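Local coordinates for protein ADP-dependent (S)-NAD(P)H-hydrate dehydratase (Enterococcus faecalis, PDB 2R3B) that probably catalyses the ADP-dependent dehydration of the S-form of NAD(P)HX, a hydrated and damaged form of NAD(P)H, and so restores the cofactor, at residues M62-E65 and A66-S70; P278-I281 and S282-L285; A150-L153 and F154-N158. All coordinates share one frame; numbering follows the deposited sequence. Where two conformers were deposited one is given.

Contact 1: residues M62-E65 and A66-S70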
# COMPACT_ATOMS: atom_id res chain seq x y z
N MSE B 62 -4.36 8.97 -8.93
CA MSE B 62 -3.30 9.98 -8.82
C MSE B 62 -3.84 11.41 -8.63
O MSE B 62 -3.33 12.17 -7.80
CB MSE B 62 -2.33 9.85 -10.02
CG MSE B 62 -1.51 8.58 -9.94
SE MSE B 62 -0.12 8.45 -11.22
CE MSE B 62 -1.17 8.03 -12.74
N SER B 63 -4.92 11.76 -9.34
CA SER B 63 -5.59 13.01 -9.07
C SER B 63 -6.10 13.12 -7.65
O SER B 63 -6.06 14.20 -7.05
CB SER B 63 -6.77 13.20 -10.01
OG SER B 63 -6.36 13.22 -11.34
N THR B 64 -6.65 12.02 -7.14
CA THR B 64 -7.19 11.99 -5.77
C THR B 64 -6.10 12.25 -4.76
O THR B 64 -6.28 13.07 -3.86
CB THR B 64 -7.88 10.64 -5.52
OG1 THR B 64 -8.91 10.48 -6.51
CG2 THR B 64 -8.45 10.55 -4.08
N GLU B 65 -4.95 11.60 -4.89
CA GLU B 65 -3.86 11.80 -3.94
C GLU B 65 -3.40 13.29 -3.95
O GLU B 65 -3.11 13.88 -2.91
CB GLU B 65 -2.69 10.86 -4.27
CG GLU B 65 -1.56 10.91 -3.23
CD GLU B 65 -0.67 9.67 -3.20
OE1 GLU B 65 -0.60 8.97 -4.24
OE2 GLU B 65 -0.04 9.43 -2.11
N ALA B 66 -3.34 13.88 -5.14
CA ALA B 66 -2.95 15.29 -5.31
C ALA B 66 -3.96 16.20 -4.61
O ALA B 66 -3.60 17.13 -3.88
CB ALA B 66 -2.88 15.64 -6.84
N CYS B 67 -5.24 15.92 -4.82
CA CYS B 67 -6.30 16.76 -4.23
C CYS B 67 -6.31 16.74 -2.70
O CYS B 67 -6.31 17.79 -2.05
CB CYS B 67 -7.65 16.32 -4.80
SG CYS B 67 -9.04 17.37 -4.37
N ILE B 68 -6.24 15.54 -2.12
CA ILE B 68 -6.19 15.38 -0.67
C ILE B 68 -4.97 16.07 -0.12
O ILE B 68 -5.07 16.88 0.81
CB ILE B 68 -6.14 13.90 -0.29
CG1 ILE B 68 -7.47 13.25 -0.69
CG2 ILE B 68 -5.86 13.72 1.21
CD1 ILE B 68 -7.38 11.77 -0.68
N ASN B 69 -3.80 15.78 -0.69
CA ASN B 69 -2.57 16.37 -0.20
C ASN B 69 -2.45 17.90 -0.39
O ASN B 69 -1.68 18.55 0.29
CB ASN B 69 -1.37 15.69 -0.86
CG ASN B 69 -0.93 14.46 -0.14
OD1 ASN B 69 -0.27 14.58 0.90
ND2 ASN B 69 -1.27 13.28 -0.68
N SER B 70 -3.22 18.46 -1.32
CA SER B 70 -3.24 19.90 -1.57
C SER B 70 -4.04 20.66 -0.50
O SER B 70 -3.92 21.89 -0.39
CB SER B 70 -3.83 20.21 -2.94
OG SER B 70 -5.24 20.13 -2.87
O HOH W 1 -0.68 10.63 0.18
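Glu65 and Asn69 run alongside each other, one turn apart, and Glu65 O accepts two N-H groups from the same residue. Asn69 N makes the ordinary helical bond, while Asn69 ND2, 3.0 Å from Glu65 O, arrives over the opposite face of the carbonyl, 35° out of its plane. With its chi1 of -87° Asn69 folds back along the helix, and ND2 comes within 3.5 Å of Glu65 CG. Beyond this the pairing is looser: carboxylate and amide do not bond directly, and a water fills the step, 2.7 Å from Glu65 OE2 and 2.8 Å from Asn69 ND2. The other carboxylate oxygen, OE1, forms a salt bridge with Arg90. All this lies on helix 57-70, the crossover of the beta-alpha-beta unit that joins strands 46-50 and 74-78 in the ribokinase-like fold. An apolar strip of the same helix faces strand 74-78, and here the packing is direct, methyl on methyl without a water: Thr64 CG2 meets Ile68 CD1 at 3.8 Å. Thr64 OG1 turns back to Ile60 O, leaving the methyl, anti to the backbone N, to meet the isoleucine. Ile68 also packs on Leu277 of a neighbouring subunit.

Contact 2: residues P278-I281 and S282-L285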
# COMPACT_ATOMS: atom_id res chain seq x y z
N PRO B 278 4.86 10.81 -10.41
CA PRO B 278 3.87 11.86 -10.09
C PRO B 278 3.34 11.85 -8.66
O PRO B 278 3.02 12.93 -8.10
CB PRO B 278 2.75 11.56 -11.07
CG PRO B 278 3.42 10.99 -12.21
CD PRO B 278 4.47 10.08 -11.62
N THR B 279 3.21 10.67 -8.08
CA THR B 279 2.76 10.58 -6.71
C THR B 279 3.73 11.22 -5.72
O THR B 279 3.29 11.68 -4.67
CB THR B 279 2.50 9.14 -6.30
OG1 THR B 279 3.69 8.40 -6.48
CG2 THR B 279 1.41 8.53 -7.18
N LYS B 280 5.02 11.32 -6.07
CA LYS B 280 5.97 12.06 -5.21
C LYS B 280 5.72 13.56 -5.16
O LYS B 280 5.98 14.21 -4.12
CB LYS B 280 7.43 11.82 -5.62
CG LYS B 280 7.93 10.49 -5.20
CD LYS B 280 9.41 10.30 -5.51
CE LYS B 280 10.32 11.12 -4.57
NZ LYS B 280 11.82 10.75 -4.64
N ILE B 281 5.18 14.13 -6.25
CA ILE B 281 4.81 15.53 -6.24
C ILE B 281 3.67 15.71 -5.26
O ILE B 281 3.71 16.57 -4.39
CB ILE B 281 4.42 16.06 -7.62
CG1 ILE B 281 5.64 16.00 -8.57
CG2 ILE B 281 3.83 17.50 -7.52
CD1 ILE B 281 5.29 16.27 -10.06
N SER B 282 2.66 14.87 -5.36
CA SER B 282 1.52 14.97 -4.42
C SER B 282 1.95 14.86 -2.95
O SER B 282 1.47 15.61 -2.08
CB SER B 282 0.48 13.90 -4.78
OG SER B 282 -0.02 14.16 -6.11
N GLN B 283 2.82 13.90 -2.65
CA GLN B 283 3.21 13.63 -1.26
C GLN B 283 4.01 14.80 -0.67
O GLN B 283 4.00 15.01 0.52
CB GLN B 283 3.98 12.31 -1.19
CG GLN B 283 3.04 11.11 -1.40
CD GLN B 283 3.70 9.84 -1.93
OE1 GLN B 283 4.94 9.76 -2.15
NE2 GLN B 283 2.85 8.82 -2.19
N ALA B 284 4.64 15.58 -1.54
CA ALA B 284 5.41 16.78 -1.13
C ALA B 284 4.57 18.02 -0.90
O ALA B 284 5.06 19.01 -0.33
CB ALA B 284 6.48 17.08 -2.14
N LEU B 285 3.29 17.99 -1.29
CA LEU B 285 2.47 19.20 -1.19
C LEU B 285 2.38 19.81 0.20
O LEU B 285 2.56 21.03 0.33
CB LEU B 285 1.08 18.98 -1.75
CG LEU B 285 1.05 18.88 -3.28
CD1 LEU B 285 -0.29 18.26 -3.71
CD2 LEU B 285 1.35 20.25 -4.00
O HOH W 2 5.37 8.11 -4.37
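Gln283 lays the start of its side chain against the backbone of Thr279, four residues earlier: CG and CD each come to 3.3 Å from Thr279 O, the carbonyl that also accepts the backbone bond from Gln283 N. Its CG stands anti to its own carbonyl carbon (chi1 -72°), which carries the extended chain back along the helix toward Thr279. The amide does not bond directly to the threonine. A water joins them instead, 2.7 Å from Thr279 OG1 and donating to Gln283 OE1 at 2.8 Å. Thr279 presents that hydroxyl from the position between its backbone N and carbonyl carbon, chi1 58°. One residue further on, the backbone is less regular: Ala284 N bonds to Lys280 O at 3.2 Å with a bent N-H...O angle of 137°, and shares its proton weakly with Ile281 O.

The next shell holds the amide from its other end, since Gln283 NE2 bonds to Glu65 OE2. This leaves OE1 turned to the water, so both amide ends have a partner, which favours this orientation of the group. Lys280, on the more open flank, reaches Asp273 in a salt bridge.

Helix 278-292 is wedged among three others. Glu93 of a neighbouring subunit packs on Pro278 and Thr279, while within the chain Thr279 and Ser282 rest on helix 57-70, Pro278 and Ser282 on helix 233-247, and Ala284 and Leu285 reach helix 252-269.

Contact 3: residues A150-L153 and F154-N158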
# COMPACT_ATOMS: atom_id res chain seq x y z
N ALA B 150 -11.99 14.16 -21.48
CA ALA B 150 -13.21 14.93 -21.35
C ALA B 150 -13.14 16.15 -22.30
O ALA B 150 -14.16 16.60 -22.80
CB ALA B 150 -13.46 15.35 -19.88
N ILE B 151 -11.94 16.64 -22.58
CA ILE B 151 -11.79 17.75 -23.54
C ILE B 151 -12.12 17.23 -24.96
O ILE B 151 -12.87 17.87 -25.71
CB ILE B 151 -10.36 18.32 -23.55
CG1 ILE B 151 -9.98 18.83 -22.16
CG2 ILE B 151 -10.25 19.51 -24.57
CD1 ILE B 151 -8.54 19.26 -22.02
N THR B 152 -11.58 16.07 -25.29
CA THR B 152 -11.86 15.43 -26.57
C THR B 152 -13.35 15.16 -26.75
O THR B 152 -13.91 15.46 -27.81
CB THR B 152 -11.08 14.15 -26.72
OG1 THR B 152 -9.68 14.45 -26.67
CG2 THR B 152 -11.38 13.44 -28.05
N LEU B 153 -13.99 14.59 -25.74
CA LEU B 153 -15.45 14.36 -25.81
C LEU B 153 -16.24 15.66 -25.90
O LEU B 153 -17.28 15.74 -26.58
CB LEU B 153 -15.92 13.57 -24.58
CG LEU B 153 -15.43 12.12 -24.49
CD1 LEU B 153 -15.96 11.46 -23.21
CD2 LEU B 153 -15.77 11.29 -25.74
N PHE B 154 -15.78 16.68 -25.17
CA PHE B 154 -16.42 17.98 -25.19
C PHE B 154 -16.41 18.55 -26.60
O PHE B 154 -17.42 19.06 -27.08
CB PHE B 154 -15.78 18.97 -24.21
CG PHE B 154 -16.41 20.33 -24.25
CD1 PHE B 154 -15.94 21.30 -25.15
CD2 PHE B 154 -17.51 20.63 -23.46
CE1 PHE B 154 -16.56 22.55 -25.23
CE2 PHE B 154 -18.12 21.90 -23.54
CZ PHE B 154 -17.66 22.85 -24.41
N SER B 155 -15.26 18.44 -27.26
CA SER B 155 -15.08 19.00 -28.58
C SER B 155 -15.85 18.21 -29.64
O SER B 155 -16.42 18.79 -30.57
CB SER B 155 -13.60 19.08 -28.93
OG SER B 155 -13.08 17.82 -29.33
N GLN B 156 -15.87 16.89 -29.50
CA GLN B 156 -16.63 16.03 -30.41
C GLN B 156 -18.15 16.09 -30.23
O GLN B 156 -18.88 15.72 -31.14
CB GLN B 156 -16.17 14.60 -30.26
CG GLN B 156 -14.73 14.38 -30.66
CD GLN B 156 -14.22 12.97 -30.38
OE1 GLN B 156 -14.86 12.18 -29.67
NE2 GLN B 156 -13.07 12.65 -30.95
N GLY B 157 -18.63 16.56 -29.09
CA GLY B 157 -20.05 16.47 -28.76
C GLY B 157 -20.75 17.76 -29.04
O GLY B 157 -21.90 17.97 -28.63
N ASN B 158 -20.01 18.64 -29.69
CA ASN B 158 -20.46 19.98 -30.01
C ASN B 158 -21.28 20.63 -28.89
O ASN B 158 -22.29 21.27 -29.14
CB ASN B 158 -21.17 19.95 -31.37
CG ASN B 158 -20.19 19.66 -32.52
OD1 ASN B 158 -19.23 20.42 -32.73
ND2 ASN B 158 -20.41 18.56 -33.23
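Ser155 N bonds to Ile151 O at 2.9 Å, one of three regular backbone bonds that close this turn of helix 149-156, the connection between strands 143-147 and 167-170 in a beta-alpha-beta unit of the ribokinase-like fold. Phe154 N reaches Ala150 O in the same way, and Gln156 N lies 3.0 Å from Thr152 O. A further bond to Thr152 O, from Ser155 OG, is doubtful, because the serine was deposited in two conformers; in the one given, OG sits between the backbone N and the carbonyl carbon (chi1 78°) and bends back to the carbonyl three residues earlier. Gly157 is the first residue to leave helical angles.

The faces of the short helix differ. Inward, Phe154 sets its ring edge-to-face with Phe169 of strand 167-170, Ile151 packs on helix 173-180, and Leu153 lies against helix 125-137. Outward, Gln156 is exposed and its extended side chain runs back alongside that of Thr152, while crossing Leu153 at a slant. Leu153 CD2 stays 4.1 Å from Gln156 OE1. Gln156 CG passes 3.2 Å from Thr152 O, and at the end of the chain NE2 stops 3.4 Å from Thr152 CG2, a polar nitrogen against a methyl.

In the fold
Along the chain the order is contact 1, contact 3, contact 2. Contacts 1 and 2 each lie within one helix, while contact 3 runs from helix 149-156 into the turn after it. Contacts 1 and 2 adjoin: their centres are about 8 Å apart, and helices 57-70 and 278-292 pack together near Asp235, predicted to bind (6S)-NADPHX. Thus the last modelled helix returns to the crossover between strands 46-50 and 74-78. Contact 3 stands on the opposite side of the chain's centre, about 25 Å between centres from contact 1 and 30 Å from contact 2. Contacts 1 and 2 also meet neighbouring subunits of the tetramer, whereas contact 3 touches no other protein chain.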